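Local coordinates for protein probable FAD-dependent oxidoreductase PA4991 (Pseudomonas aeruginosa PAO1, PDB 5EZ7) that probably acts as a FAD-dependent oxidoreductase of the DAO family with an unknown physiological substrate, and is essential for bacterial growth in cystic fibrosis sputum, at residues 50-55 with 152-157; 96-101 with 241-246; 70-75 with 346-351. One frame throughout, in Å; residues are numbered along the deposited sequence.

Interaction 1 (50-55 with 152-157); sequences QGIIHG and EIVFDV. With FAD (flavin-adenine dinucleotide), chain B.
The imidazole of His54 and the carboxylate of Glu152 stand almost perpendicular, their planes 89° apart. One face of the His54 ring carries CG2 of Ile52 toward its rim, a methyl that also touches Glu152 OE2; the ring approaches the flavin obliquely, His54 NE2 lying 3.2 Å from FAD N3. Glu152 OE2 is buried with no polar partner in the model, His54 ND1 being 4.1 Å away. Glu152 OE1 accepts a hydrogen bond from Gly55 N (3.2 Å) from above the carboxylate plane, carried there by an extended chain (chi2 -174°).

The backbones pair as short antiparallel strands. Ile53 N donates to Ile153 O at 2.8 Å, and Phe155 N to Gly51 O at 3.1 Å, while Ile52 and Val154 form the non-hydrogen-bonded pair between. Gly51 suits its place: its positive phi (79°) favours glycine, and its CA lies 3.7 Å from Val157 CG2. A water bridges Phe155 O and, weakly, Gln50 O.

Ile52 turns its other backbone edge to the flavin: its N donates to FAD O4 (3.1 Å) and its O accepts from FAD N3 (2.7 Å). This two-point reading of the pyrimidine edge marks the isoalloxazine end of the FAD site.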
loop_
_atom_site.group_PDB
_atom_site.type_symbol
_atom_site.label_atom_id
_atom_site.label_comp_id
_atom_site.label_asym_id
_atom_site.label_seq_id
_atom_site.Cartn_x
_atom_site.Cartn_y
_atom_site.Cartn_z
ATOM N N GLN A 50 6.946 -2.555 -0.538
ATOM C CA GLN A 50 7.727 -3.438 -1.405
ATOM C C GLN A 50 6.837 -4.062 -2.479
ATOM O O GLN A 50 7.337 -4.720 -3.372
ATOM C CB GLN A 50 8.469 -4.492 -0.586
ATOM C CG GLN A 50 9.551 -3.893 0.312
ATOM C CD GLN A 50 10.640 -4.909 0.724
ATOM O OE1 GLN A 50 10.592 -5.476 1.805
ATOM N NE2 GLN A 50 11.600 -5.139 -0.157
ATOM N N GLY A 51 5.521 -3.847 -2.408
ATOM C CA GLY A 51 4.609 -4.213 -3.503
ATOM C C GLY A 51 4.278 -5.681 -3.533
ATOM O O GLY A 51 3.704 -6.174 -4.508
ATOM N N ILE A 52 4.619 -6.402 -2.458
ATOM C CA ILE A 52 4.483 -7.849 -2.469
ATOM C C ILE A 52 3.061 -8.166 -2.105
ATOM O O ILE A 52 2.574 -7.696 -1.073
ATOM C CB ILE A 52 5.395 -8.517 -1.425
ATOM C CG1 ILE A 52 6.867 -8.286 -1.777
ATOM C CG2 ILE A 52 5.078 -10.008 -1.322
ATOM C CD1 ILE A 52 7.811 -8.393 -0.594
ATOM N N ILE A 53 2.411 -8.994 -2.904
ATOM C CA ILE A 53 1.090 -9.516 -2.542
ATOM C C ILE A 53 1.172 -10.853 -1.841
ATOM O O ILE A 53 1.254 -11.911 -2.463
ATOM C CB ILE A 53 0.160 -9.512 -3.740
ATOM C CG1 ILE A 53 -0.138 -8.037 -4.032
ATOM C CG2 ILE A 53 -1.174 -10.131 -3.401
ATOM C CD1 ILE A 53 -0.443 -7.823 -5.450
ATOM N N HIS A 54 1.154 -10.751 -0.518
ATOM C CA HIS A 54 1.243 -11.875 0.397
ATOM C C HIS A 54 0.019 -12.772 0.262
ATOM O O HIS A 54 -1.064 -12.299 -0.025
ATOM C CB HIS A 54 1.324 -11.355 1.848
ATOM C CG HIS A 54 2.437 -10.388 2.093
ATOM N ND1 HIS A 54 3.761 -10.767 2.121
ATOM C CD2 HIS A 54 2.424 -9.060 2.346
ATOM C CE1 HIS A 54 4.518 -9.716 2.372
ATOM N NE2 HIS A 54 3.732 -8.665 2.503
ATOM N N GLY A 55 0.188 -14.065 0.485
ATOM C CA GLY A 55 -0.947 -14.990 0.513
ATOM C C GLY A 55 -0.772 -16.117 1.496
ATOM O O GLY A 55 -1.099 -17.275 1.181
ATOM N N GLU A 152 2.619 -15.708 -4.654
ATOM C CA GLU A 152 2.700 -14.281 -4.398
ATOM C C GLU A 152 3.279 -13.508 -5.598
ATOM O O GLU A 152 4.056 -14.038 -6.355
ATOM C CB GLU A 152 3.533 -14.031 -3.133
ATOM C CG GLU A 152 2.987 -14.674 -1.849
ATOM C CD GLU A 152 3.762 -14.270 -0.580
ATOM O OE1 GLU A 152 3.331 -14.699 0.539
ATOM O OE2 GLU A 152 4.771 -13.511 -0.690
ATOM N N ILE A 153 2.867 -12.259 -5.753
ATOM C CA ILE A 153 3.133 -11.453 -6.944
ATOM C C ILE A 153 3.789 -10.202 -6.454
ATOM O O ILE A 153 3.494 -9.770 -5.319
ATOM C CB ILE A 153 1.845 -10.892 -7.596
ATOM C CG1 ILE A 153 0.725 -11.902 -7.700
ATOM C CG2 ILE A 153 2.119 -10.356 -8.992
ATOM C CD1 ILE A 153 -0.630 -11.224 -7.868
ATOM N N VAL A 154 4.587 -9.559 -7.310
ATOM C CA VAL A 154 5.132 -8.227 -6.990
ATOM C C VAL A 154 4.775 -7.182 -8.027
ATOM O O VAL A 154 5.168 -7.299 -9.178
ATOM C CB VAL A 154 6.652 -8.245 -6.847
ATOM C CG1 VAL A 154 7.153 -6.882 -6.379
ATOM C CG2 VAL A 154 7.060 -9.365 -5.898
ATOM N N PHE A 155 4.083 -6.142 -7.562
ATOM C CA PHE A 155 3.480 -5.113 -8.400
ATOM C C PHE A 155 4.424 -3.939 -8.459
ATOM O O PHE A 155 5.076 -3.660 -7.493
ATOM C CB PHE A 155 2.124 -4.626 -7.818
ATOM C CG PHE A 155 0.918 -5.319 -8.393
ATOM C CD1 PHE A 155 0.609 -6.610 -8.030
ATOM C CD2 PHE A 155 0.087 -4.682 -9.306
ATOM C CE1 PHE A 155 -0.502 -7.282 -8.571
ATOM C CE2 PHE A 155 -1.015 -5.350 -9.857
ATOM C CZ PHE A 155 -1.296 -6.660 -9.498
ATOM N N ASP A 156 4.479 -3.268 -9.599
ATOM C CA ASP A 156 5.053 -1.914 -9.708
ATOM C C ASP A 156 3.989 -0.961 -9.148
ATOM O O ASP A 156 2.999 -0.648 -9.832
ATOM C CB ASP A 156 5.366 -1.563 -11.188
ATOM C CG ASP A 156 5.895 -0.122 -11.376
ATOM O OD1 ASP A 156 6.187 0.533 -10.353
ATOM O OD2 ASP A 156 6.038 0.355 -12.539
ATOM N N VAL A 157 4.186 -0.522 -7.916
ATOM C CA VAL A 157 3.160 0.235 -7.191
ATOM C C VAL A 157 2.854 1.599 -7.813
ATOM O O VAL A 157 1.697 1.932 -8.000
ATOM C CB VAL A 157 3.435 0.360 -5.674
ATOM C CG1 VAL A 157 2.345 1.172 -4.999
ATOM C CG2 VAL A 157 3.471 -1.029 -5.032
HETATM P PA FAD B . -1.351 5.286 2.857
HETATM O O1A FAD B . -0.686 4.692 1.659
HETATM O O2A FAD B . -0.533 5.849 3.986
HETATM O O5B FAD B . -2.350 6.392 2.315
HETATM C C5B FAD B . -2.981 7.330 3.164
HETATM C C4B FAD B . -3.245 8.550 2.308
HETATM O O4B FAD B . -4.061 9.477 3.044
HETATM C C3B FAD B . -1.944 9.255 1.915
HETATM O O3B FAD B . -1.842 9.387 0.495
HETATM C C2B FAD B . -2.047 10.596 2.616
HETATM O O2B FAD B . -1.440 11.683 1.923
HETATM C C1B FAD B . -3.559 10.771 2.783
HETATM N N9A FAD B . -3.924 11.643 3.906
HETATM C C8A FAD B . -3.385 11.631 5.137
HETATM N N7A FAD B . -3.962 12.574 5.900
HETATM C C5A FAD B . -4.889 13.194 5.160
HETATM C C6A FAD B . -5.840 14.292 5.380
HETATM N N6A FAD B . -5.890 14.875 6.587
HETATM N N1A FAD B . -6.645 14.657 4.368
HETATM C C2A FAD B . -6.579 14.051 3.169
HETATM N N3A FAD B . -5.727 13.042 2.893
HETATM C C4A FAD B . -4.869 12.586 3.839
HETATM N N1 FAD B . 2.099 -4.450 2.363
HETATM C C2 FAD B . 2.096 -5.521 1.541
HETATM O O2 FAD B . 1.022 -6.142 1.358
HETATM N N3 FAD B . 3.205 -5.944 0.909
HETATM C C4 FAD B . 4.382 -5.342 1.055
HETATM O O4 FAD B . 5.394 -5.746 0.450
HETATM C C4X FAD B . 4.465 -4.169 1.932
HETATM N N5 FAD B . 5.629 -3.520 2.121
HETATM C C5X FAD B . 5.690 -2.438 2.918
HETATM C C6 FAD B . 6.907 -1.787 3.073
HETATM C C7 FAD B . 7.013 -0.671 3.878
HETATM C C7M FAD B . 8.334 0.024 4.014
HETATM C C8 FAD B . 5.805 -0.149 4.565
HETATM C C8M FAD B . 5.852 1.078 5.451
HETATM C C9 FAD B . 4.597 -0.806 4.418
HETATM C C9A FAD B . 4.478 -1.940 3.619
HETATM N N10 FAD B . 3.247 -2.632 3.439
HETATM C C10 FAD B . 3.211 -3.743 2.589
HETATM C "C1'" FAD B . 2.016 -2.187 4.071
HETATM C "C2'" FAD B . 1.346 -1.189 3.142
HETATM O "O2'" FAD B . 2.291 -0.256 2.601
HETATM C "C3'" FAD B . 0.218 -0.457 3.855
HETATM O "O3'" FAD B . -0.559 -1.419 4.598
HETATM C "C4'" FAD B . -0.685 0.259 2.854
HETATM O "O4'" FAD B . 0.065 0.840 1.787
HETATM C "C5'" FAD B . -1.483 1.364 3.519
HETATM O "O5'" FAD B . -2.424 1.894 2.576
HETATM P P FAD B . -3.313 3.152 2.998
HETATM O O1P FAD B . -3.977 3.699 1.761
HETATM O O2P FAD B . -4.135 2.712 4.156
HETATM O O3P FAD B . -2.233 4.168 3.608
HETATM O O HOH W 1 6.891 -2.758 -5.792
#

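Interaction 2 (96-101 with 241-246); sequences LLSEAH and PLYAHC
The most unusual feature is a T-shaped pair of histidines, in which the edge of the His101 imidazole meets the face of His245. NE2 of His101 sits over the centre of the His245 ring, the centroids are 4.2 Å apart and the planes are inclined at 66°. With CG anti to the backbone N (chi1 -177°), the His101 side chain reaches along the 241-246 segment, laying one ring face against Tyr243 O and bringing CE1 within 3.2 Å of Ala244 N. A flat ring suits this position, since it can lie against a backbone and still present an edge to the next side chain.

The second meeting point is the phenol of Tyr243. Ser98 places CB over one of its faces in a CH-pi contact, 3.6 Å from the ring centroid and 18° off the normal. A small residue can approach the ring this closely, and its OG stays beside the ring while bonding Ala100 O (2.6 Å) on a lone pair in the carbonyl plane. Leu97 brings CB to 3.5 Å from Tyr243 OH. Leu97 and Ser98 together face Val154 in a classic beta bulge, consistent with both side chains turning toward the tyrosine.

The contact joins the small three-stranded sheet, where strand 96-98 pairs with 153-155, to strand 244-246 of the eight-stranded sheet. It rests largely on ring faces, ring edges and aliphatic carbons; with His245 ND1 hydrogen-bonded to Thr256 OG1, the rotation of the ring that receives His101 is probably fixed.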
loop_
_atom_site.group_PDB
_atom_site.type_symbol
_atom_site.label_atom_id
_atom_site.label_comp_id
_atom_site.label_asym_id
_atom_site.label_seq_id
_atom_site.Cartn_x
_atom_site.Cartn_y
_atom_site.Cartn_z
ATOM N N LEU A 96 3.721 -5.690 -13.504
ATOM C CA LEU A 96 4.314 -6.474 -12.447
ATOM C C LEU A 96 5.828 -6.346 -12.512
ATOM O O LEU A 96 6.423 -6.434 -13.584
ATOM C CB LEU A 96 3.997 -7.942 -12.639
ATOM C CG LEU A 96 2.563 -8.410 -12.520
ATOM C CD1 LEU A 96 2.559 -9.950 -12.546
ATOM C CD2 LEU A 96 1.944 -7.827 -11.252
ATOM N N LEU A 97 6.452 -6.149 -11.372
ATOM C CA LEU A 97 7.886 -6.239 -11.324
ATOM C C LEU A 97 8.306 -7.716 -11.465
ATOM O O LEU A 97 9.258 -8.014 -12.179
ATOM C CB LEU A 97 8.446 -5.564 -10.053
ATOM C CG LEU A 97 8.295 -4.028 -10.009
ATOM C CD1 LEU A 97 8.837 -3.443 -8.709
ATOM C CD2 LEU A 97 8.955 -3.334 -11.200
ATOM N N SER A 98 7.558 -8.635 -10.843
ATOM C CA SER A 98 7.893 -10.046 -10.896
ATOM C C SER A 98 6.637 -10.845 -10.798
ATOM O O SER A 98 5.710 -10.505 -10.059
ATOM C CB SER A 98 8.812 -10.416 -9.741
ATOM O OG SER A 98 9.286 -11.746 -9.833
ATOM N N GLU A 99 6.615 -11.927 -11.552
ATOM C CA GLU A 99 5.474 -12.833 -11.589
ATOM C C GLU A 99 5.426 -13.713 -10.348
ATOM O O GLU A 99 4.467 -14.449 -10.159
ATOM C CB GLU A 99 5.604 -13.740 -12.812
ATOM C CG GLU A 99 5.606 -12.992 -14.139
ATOM C CD GLU A 99 4.331 -13.195 -14.926
ATOM O OE1 GLU A 99 3.238 -13.107 -14.324
ATOM O OE2 GLU A 99 4.425 -13.472 -16.149
ATOM N N ALA A 100 6.495 -13.681 -9.553
ATOM C CA ALA A 100 6.655 -14.528 -8.401
ATOM C C ALA A 100 7.574 -13.834 -7.405
ATOM O O ALA A 100 8.487 -13.092 -7.776
ATOM C CB ALA A 100 7.247 -15.849 -8.814
ATOM N N HIS A 101 7.277 -14.049 -6.137
ATOM C CA HIS A 101 8.157 -13.699 -5.042
ATOM C C HIS A 101 8.653 -15.034 -4.514
ATOM O O HIS A 101 7.956 -16.023 -4.627
ATOM C CB HIS A 101 7.386 -12.926 -3.987
ATOM C CG HIS A 101 8.235 -12.471 -2.856
ATOM N ND1 HIS A 101 9.033 -11.350 -2.933
ATOM C CD2 HIS A 101 8.437 -12.994 -1.622
ATOM C CE1 HIS A 101 9.681 -11.191 -1.795
ATOM N NE2 HIS A 101 9.327 -12.165 -0.977
ATOM N N PRO A 241 17.892 -8.755 -11.044
ATOM C CA PRO A 241 16.572 -8.815 -10.401
ATOM C C PRO A 241 16.448 -9.959 -9.343
ATOM O O PRO A 241 16.953 -11.073 -9.534
ATOM C CB PRO A 241 15.596 -9.014 -11.550
ATOM C CG PRO A 241 16.372 -8.844 -12.809
ATOM C CD PRO A 241 17.834 -8.905 -12.515
ATOM N N LEU A 242 15.777 -9.620 -8.251
ATOM C CA LEU A 242 15.577 -10.452 -7.131
ATOM C C LEU A 242 14.359 -9.979 -6.313
ATOM O O LEU A 242 14.206 -8.749 -5.989
ATOM C CB LEU A 242 16.795 -10.347 -6.258
ATOM C CG LEU A 242 16.799 -11.144 -4.965
ATOM C CD1 LEU A 242 16.511 -12.646 -5.193
ATOM C CD2 LEU A 242 18.147 -10.892 -4.340
ATOM N N TYR A 243 13.510 -10.946 -5.967
ATOM C CA TYR A 243 12.303 -10.700 -5.153
ATOM C C TYR A 243 12.202 -11.863 -4.165
ATOM O O TYR A 243 11.799 -12.954 -4.558
ATOM C CB TYR A 243 11.061 -10.607 -6.052
ATOM C CG TYR A 243 11.231 -9.561 -7.130
ATOM C CD1 TYR A 243 11.882 -9.845 -8.335
ATOM C CD2 TYR A 243 10.791 -8.267 -6.925
ATOM C CE1 TYR A 243 12.052 -8.855 -9.297
ATOM C CE2 TYR A 243 10.968 -7.286 -7.875
ATOM C CZ TYR A 243 11.599 -7.573 -9.046
ATOM O OH TYR A 243 11.765 -6.545 -9.949
ATOM N N ALA A 244 12.605 -11.663 -2.907
ATOM C CA ALA A 244 12.757 -12.795 -2.017
ATOM C C ALA A 244 12.767 -12.460 -0.534
ATOM O O ALA A 244 13.227 -11.406 -0.141
ATOM C CB ALA A 244 14.025 -13.561 -2.389
ATOM N N HIS A 245 12.235 -13.369 0.277
ATOM C CA HIS A 245 12.458 -13.366 1.722
ATOM C C HIS A 245 13.657 -14.293 2.012
ATOM O O HIS A 245 13.603 -15.453 1.627
ATOM C CB HIS A 245 11.259 -13.939 2.461
ATOM C CG HIS A 245 9.969 -13.228 2.215
ATOM N ND1 HIS A 245 9.786 -11.882 2.462
ATOM C CD2 HIS A 245 8.761 -13.703 1.829
ATOM C CE1 HIS A 245 8.535 -11.554 2.193
ATOM N NE2 HIS A 245 7.897 -12.641 1.794
ATOM N N CYS A 246 14.718 -13.788 2.656
ATOM C CA CYS A 246 15.835 -14.640 3.123
ATOM C C CYS A 246 15.489 -15.123 4.507
ATOM O O CYS A 246 15.318 -14.329 5.419
ATOM C CB CYS A 246 17.216 -13.937 3.158
ATOM S SG CYS A 246 18.562 -14.949 3.908
#

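Interaction 3 (70-75 with 346-351); sequences EAIADM and KLALAP. With FAD (flavin-adenine dinucleotide), chain B.
Apolar packing joins helix 70-73 and Met75, which opens helix 75-82, to the N-terminal turn of helix 350-364, whose approach segment forms part of the flavin site of this DAO-family fold. Leu349, at the N-cap position of that helix, is the apolar centre. Its CG lies 3.7 Å from CD1 of Ile72, and the two side chains lie roughly perpendicular. Ile72 swings CG1 anti to its backbone N (chi1 -167°), which brings CD1 against both Leu349 and the methyl of Ala348. Branched aliphatic residues suit this interface because they fill it without needing polar partners. Ala71, small enough for the helix to come close, adds its CB against Leu349 CD2.

The sulfur contacts form a second group. Met75 folds back on itself (chi2 -54°), and the flexible thioether curls against the turn. Its SD approaches Pro351 CG at 3.8 Å, the two side chains running antiparallel alongside each other. The ring of Pro351 offers a rigid apolar surface, and a proline is tolerated in the first turn of a helix, where its missing N-H costs no helical bond.

No hydrogen bond crosses between the segments; two amides of 346-351 are given to the cofactor. Leu347 N donates to FAD N1 (3.0 Å) and Ala348 N to FAD O2 (2.8 Å), both nearly straight. These amides, near a helix N-terminus, would probably help to stabilise negative charge on the N1-C2=O2 edge of a reduced flavin. The carbonyl of Ala348 faces the other way: its O accepts a hydrogen bond from Trp79 NE1 and lies 3.2 Å from Met75 SD.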
loop_
_atom_site.group_PDB
_atom_site.type_symbol
_atom_site.label_atom_id
_atom_site.label_comp_id
_atom_site.label_asym_id
_atom_site.label_seq_id
_atom_site.Cartn_x
_atom_site.Cartn_y
_atom_site.Cartn_z
ATOM N N GLU A 70 -7.775 -16.655 6.502
ATOM C CA GLU A 70 -8.424 -16.882 5.197
ATOM C C GLU A 70 -8.301 -15.663 4.283
ATOM O O GLU A 70 -8.074 -15.833 3.083
ATOM C CB GLU A 70 -9.917 -17.286 5.318
ATOM C CG GLU A 70 -10.395 -18.268 4.232
ATOM C CD GLU A 70 -11.411 -19.295 4.736
ATOM O OE1 GLU A 70 -12.534 -18.888 5.103
ATOM O OE2 GLU A 70 -11.096 -20.513 4.760
ATOM N N ALA A 71 -8.450 -14.452 4.839
ATOM C CA ALA A 71 -8.578 -13.249 4.016
ATOM C C ALA A 71 -7.311 -13.011 3.190
ATOM O O ALA A 71 -7.376 -12.898 1.973
ATOM C CB ALA A 71 -8.911 -12.051 4.877
ATOM N N ILE A 72 -6.160 -12.995 3.856
ATOM C CA ILE A 72 -4.859 -12.880 3.187
ATOM C C ILE A 72 -4.547 -14.002 2.168
ATOM O O ILE A 72 -3.979 -13.722 1.117
ATOM C CB ILE A 72 -3.701 -12.747 4.218
ATOM C CG1 ILE A 72 -2.404 -12.313 3.557
ATOM C CG2 ILE A 72 -3.451 -14.046 4.957
ATOM C CD1 ILE A 72 -2.449 -10.899 3.063
ATOM N N ALA A 73 -4.932 -15.239 2.471
ATOM C CA ALA A 73 -4.598 -16.423 1.627
ATOM C C ALA A 73 -5.142 -16.345 0.188
ATOM O O ALA A 73 -4.547 -16.871 -0.765
ATOM C CB ALA A 73 -5.114 -17.697 2.294
ATOM N N ASP A 74 -6.274 -15.668 0.053
ATOM C CA ASP A 74 -6.922 -15.475 -1.228
ATOM C C ASP A 74 -6.439 -14.223 -2.004
ATOM O O ASP A 74 -6.873 -13.999 -3.130
ATOM C CB ASP A 74 -8.434 -15.403 -0.983
ATOM C CG ASP A 74 -9.235 -15.758 -2.212
ATOM O OD1 ASP A 74 -8.997 -16.848 -2.786
ATOM O OD2 ASP A 74 -10.093 -14.942 -2.620
ATOM N N MET A 75 -5.531 -13.422 -1.436
ATOM C CA MET A 75 -5.151 -12.153 -2.065
ATOM C C MET A 75 -4.378 -12.334 -3.389
ATOM O O MET A 75 -4.807 -11.792 -4.390
ATOM C CB MET A 75 -4.444 -11.231 -1.078
ATOM C CG MET A 75 -5.366 -10.564 -0.042
ATOM S SD MET A 75 -6.815 -9.633 -0.666
ATOM C CE MET A 75 -8.128 -10.740 -0.190
ATOM N N LYS A 346 -2.021 -4.396 5.351
ATOM C CA LYS A 346 -1.117 -4.716 4.253
ATOM C C LYS A 346 -1.680 -4.143 2.984
ATOM O O LYS A 346 -2.860 -3.967 2.867
ATOM C CB LYS A 346 -0.933 -6.229 4.175
ATOM C CG LYS A 346 0.153 -6.663 5.131
ATOM C CD LYS A 346 0.071 -8.114 5.548
ATOM C CE LYS A 346 1.300 -8.486 6.396
ATOM N NZ LYS A 346 1.729 -9.895 6.108
ATOM N N LEU A 347 -0.825 -3.793 2.048
ATOM C CA LEU A 347 -1.258 -3.363 0.765
ATOM C C LEU A 347 -2.035 -4.473 0.061
ATOM O O LEU A 347 -3.000 -4.210 -0.642
ATOM C CB LEU A 347 -0.050 -2.988 -0.067
ATOM C CG LEU A 347 -0.333 -2.573 -1.516
ATOM C CD1 LEU A 347 0.405 -1.315 -1.841
ATOM C CD2 LEU A 347 0.093 -3.644 -2.494
ATOM N N ALA A 348 -1.539 -5.697 0.216
ATOM C CA ALA A 348 -2.171 -6.922 -0.207
ATOM C C ALA A 348 -3.650 -7.008 0.108
ATOM O O ALA A 348 -4.412 -7.572 -0.670
ATOM C CB ALA A 348 -1.462 -8.100 0.451
ATOM N N LEU A 349 -4.022 -6.491 1.284
ATOM C CA LEU A 349 -5.363 -6.600 1.874
ATOM C C LEU A 349 -6.292 -5.409 1.543
ATOM O O LEU A 349 -7.372 -5.262 2.126
ATOM C CB LEU A 349 -5.202 -6.751 3.406
ATOM C CG LEU A 349 -4.767 -8.118 3.951
ATOM C CD1 LEU A 349 -4.417 -8.041 5.444
ATOM C CD2 LEU A 349 -5.867 -9.131 3.793
ATOM N N ALA A 350 -5.880 -4.556 0.617
ATOM C CA ALA A 350 -6.738 -3.455 0.209
ATOM C C ALA A 350 -8.067 -3.949 -0.347
ATOM O O ALA A 350 -9.080 -3.354 -0.048
ATOM C CB ALA A 350 -6.061 -2.559 -0.791
ATOM N N PRO A 351 -8.083 -5.055 -1.117
ATOM C CA PRO A 351 -9.387 -5.555 -1.556
ATOM C C PRO A 351 -10.312 -6.090 -0.419
ATOM O O PRO A 351 -11.530 -6.164 -0.597
ATOM C CB PRO A 351 -9.024 -6.683 -2.547
ATOM C CG PRO A 351 -7.563 -6.566 -2.806
ATOM C CD PRO A 351 -6.985 -5.902 -1.608
HETATM P PA FAD B . -1.351 5.286 2.857
HETATM O O1A FAD B . -0.686 4.692 1.659
HETATM O O2A FAD B . -0.533 5.849 3.986
HETATM O O5B FAD B . -2.350 6.392 2.315
HETATM C C5B FAD B . -2.981 7.330 3.164
HETATM C C4B FAD B . -3.245 8.550 2.308
HETATM O O4B FAD B . -4.061 9.477 3.044
HETATM C C3B FAD B . -1.944 9.255 1.915
HETATM O O3B FAD B . -1.842 9.387 0.495
HETATM C C2B FAD B . -2.047 10.596 2.616
HETATM O O2B FAD B . -1.440 11.683 1.923
HETATM C C1B FAD B . -3.559 10.771 2.783
HETATM N N9A FAD B . -3.924 11.643 3.906
HETATM C C8A FAD B . -3.385 11.631 5.137
HETATM N N7A FAD B . -3.962 12.574 5.900
HETATM C C5A FAD B . -4.889 13.194 5.160
HETATM C C6A FAD B . -5.840 14.292 5.380
HETATM N N6A FAD B . -5.890 14.875 6.587
HETATM N N1A FAD B . -6.645 14.657 4.368
HETATM C C2A FAD B . -6.579 14.051 3.169
HETATM N N3A FAD B . -5.727 13.042 2.893
HETATM C C4A FAD B . -4.869 12.586 3.839
HETATM N N1 FAD B . 2.099 -4.450 2.363
HETATM C C2 FAD B . 2.096 -5.521 1.541
HETATM O O2 FAD B . 1.022 -6.142 1.358
HETATM N N3 FAD B . 3.205 -5.944 0.909
HETATM C C4 FAD B . 4.382 -5.342 1.055
HETATM O O4 FAD B . 5.394 -5.746 0.450
HETATM C C4X FAD B . 4.465 -4.169 1.932
HETATM N N5 FAD B . 5.629 -3.520 2.121
HETATM C C5X FAD B . 5.690 -2.438 2.918
HETATM C C6 FAD B . 6.907 -1.787 3.073
HETATM C C7 FAD B . 7.013 -0.671 3.878
HETATM C C7M FAD B . 8.334 0.024 4.014
HETATM C C8 FAD B . 5.805 -0.149 4.565
HETATM C C8M FAD B . 5.852 1.078 5.451
HETATM C C9 FAD B . 4.597 -0.806 4.418
HETATM C C9A FAD B . 4.478 -1.940 3.619
HETATM N N10 FAD B . 3.247 -2.632 3.439
HETATM C C10 FAD B . 3.211 -3.743 2.589
HETATM C "C1'" FAD B . 2.016 -2.187 4.071
HETATM C "C2'" FAD B . 1.346 -1.189 3.142
HETATM O "O2'" FAD B . 2.291 -0.256 2.601
HETATM C "C3'" FAD B . 0.218 -0.457 3.855
HETATM O "O3'" FAD B . -0.559 -1.419 4.598
HETATM C "C4'" FAD B . -0.685 0.259 2.854
HETATM O "O4'" FAD B . 0.065 0.840 1.787
HETATM C "C5'" FAD B . -1.483 1.364 3.519
HETATM O "O5'" FAD B . -2.424 1.894 2.576
HETATM P P FAD B . -3.313 3.152 2.998
HETATM O O1P FAD B . -3.977 3.699 1.761
HETATM O O2P FAD B . -4.135 2.712 4.156
HETATM O O3P FAD B . -2.233 4.168 3.608
#

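Interactions 1 and 3 are buried and both hold the flavin: the first grips the N3 and O4 positions, the third N1 and O2, so that between them they bond both sides of the pyrimidine ring. They also touch, through His54 O and CD1 of Ile72. Interaction 2 is only partly buried, its centre about 17 Å from the centre of the chain, and binds no cofactor. It shares a three-stranded antiparallel sheet with interaction 1, in which strand 153-155 lies between 52-53 and 96-98, and passes on to the larger eight-stranded sheet. Chemistry follows place: backbone hydrogen bonds in interaction 1, aromatic contacts in interaction 2, and aliphatic and thioether packing in interaction 3.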